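Local atomic coordinates of rhodopsin (Todarodes pacificus, PDB entry 2Z73), a protein that senses dim light in squid vision, coupling photoisomerization of bound 11-cis retinal to G-protein signalling that activates phospholipase C. Residues 93-96 with 102-105. Numbering follows the deposited sequence.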
loop_
_atom_site.group_PDB
_atom_site.type_symbol
_atom_site.label_atom_id
_atom_site.label_comp_id
_atom_site.label_asym_id
_atom_site.label_seq_id
_atom_site.Cartn_x
_atom_site.Cartn_y
_atom_site.Cartn_z
ATOM N N THR A 93 -18.622 -8.975 -1.001
ATOM C CA THR A 93 -19.649 -8.706 -1.988
ATOM C C THR A 93 -20.844 -9.640 -1.852
ATOM O O THR A 93 -21.984 -9.181 -1.828
ATOM C CB THR A 93 -19.071 -8.803 -3.404
ATOM O OG1 THR A 93 -17.963 -7.905 -3.509
ATOM C CG2 THR A 93 -20.126 -8.443 -4.461
ATOM N N ILE A 94 -20.592 -10.945 -1.764
ATOM C CA ILE A 94 -21.682 -11.906 -1.637
ATOM C C ILE A 94 -22.400 -11.702 -0.306
ATOM O O ILE A 94 -23.621 -11.787 -0.237
ATOM C CB ILE A 94 -21.167 -13.364 -1.753
ATOM C CG1 ILE A 94 -20.748 -13.643 -3.195
ATOM C CG2 ILE A 94 -22.242 -14.359 -1.340
ATOM C CD1 ILE A 94 -21.858 -13.480 -4.197
ATOM N N SER A 95 -21.634 -11.418 0.745
ATOM C CA SER A 95 -22.207 -11.194 2.060
ATOM C C SER A 95 -23.164 -10.020 2.034
ATOM O O SER A 95 -24.251 -10.080 2.614
ATOM C CB SER A 95 -21.111 -10.934 3.088
ATOM O OG SER A 95 -20.557 -12.155 3.523
ATOM N N CYS A 96 -22.766 -8.952 1.356
ATOM C CA CYS A 96 -23.624 -7.781 1.268
ATOM C C CYS A 96 -24.944 -8.105 0.586
ATOM O O CYS A 96 -26.007 -7.910 1.172
ATOM C CB CYS A 96 -22.910 -6.648 0.526
ATOM S SG CYS A 96 -21.595 -5.860 1.487
ATOM N N ILE A 102 -22.243 -15.195 5.314
ATOM C CA ILE A 102 -22.554 -16.624 5.251
ATOM C C ILE A 102 -21.356 -17.549 5.101
ATOM O O ILE A 102 -21.542 -18.711 4.769
ATOM C CB ILE A 102 -23.455 -16.924 4.047
ATOM C CG1 ILE A 102 -22.712 -16.519 2.755
ATOM C CG2 ILE A 102 -24.775 -16.186 4.181
ATOM C CD1 ILE A 102 -23.318 -17.049 1.472
ATOM N N PHE A 103 -20.144 -17.069 5.348
ATOM C CA PHE A 103 -18.980 -17.921 5.140
ATOM C C PHE A 103 -18.315 -18.515 6.363
ATOM O O PHE A 103 -17.242 -19.109 6.258
ATOM C CB PHE A 103 -17.955 -17.175 4.283
ATOM C CG PHE A 103 -18.505 -16.713 2.957
ATOM C CD1 PHE A 103 -18.751 -17.629 1.933
ATOM C CD2 PHE A 103 -18.830 -15.377 2.753
ATOM C CE1 PHE A 103 -19.318 -17.213 0.726
ATOM C CE2 PHE A 103 -19.398 -14.952 1.552
ATOM C CZ PHE A 103 -19.644 -15.866 0.541
ATOM N N GLY A 104 -18.953 -18.375 7.520
ATOM C CA GLY A 104 -18.402 -18.943 8.737
ATOM C C GLY A 104 -17.299 -18.168 9.417
ATOM O O GLY A 104 -16.684 -17.293 8.829
ATOM N N PHE A 105 -17.038 -18.526 10.669
ATOM C CA PHE A 105 -16.014 -17.879 11.482
ATOM C C PHE A 105 -14.601 -18.027 10.937
ATOM O O PHE A 105 -13.841 -17.069 10.922
ATOM C CB PHE A 105 -16.075 -18.412 12.913
ATOM C CG PHE A 105 -15.594 -17.429 13.949
ATOM C CD1 PHE A 105 -15.228 -17.860 15.218
ATOM C CD2 PHE A 105 -15.499 -16.074 13.653
ATOM C CE1 PHE A 105 -14.773 -16.963 16.173
ATOM C CE2 PHE A 105 -15.046 -15.169 14.607
ATOM C CZ PHE A 105 -14.683 -15.618 15.866
#
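Phe103 reaches back from the first extracellular loop of this opsin to the flank of Ile94 and Ser95, near the extracellular end of transmembrane helix 2, and illustrates how an aromatic ring in a short interhelical loop can fold back onto the helix that the chain has just left. Its CB leaves the backbone alongside the helix rather than toward it; with CG anti to the carbonyl carbon (chi1 -57°), the ring then comes closer. On one side of the ring, CD2 lies 3.7 Å from Ser95 OG, and CE2 comes to 3.6 Å of the same oxygen, which approaches at the edge, near the ring plane. That hydroxyl is engaged elsewhere, hydrogen-bonded to Leu91 O one turn back in its own helix and weakly to Lys100 O in the loop, so it meets the ring as a neighbour already held in place. At the tip, CZ meets Ile94 at its branch point, 3.7 Å from CB, which sits in the ring plane at the edge, and 3.5 Å from the CG2 methyl, which comes in obliquely. Ile94 CG2 has a second apolar partner in Ile102 CD1, at 4.0 Å. Ile102 also lies over one face of the ring, its CG1 3.7 Å above the ring plane, over the centre, so loop and helix residues together form a small apolar cluster on the surface. Cutting Phe103 back to an alanine removes the ring, which would probably open a gap between the loop and Ile94 and deprive Ile102 CG1 of the surface it covers. The contact, burying 152 Å² in all, lies at the turn between helix 91-97 and helix 104-138, while Ser95 also touches Cys184 in a loop, and neighbouring Cys96 packs on Leu37 of helix 31-61.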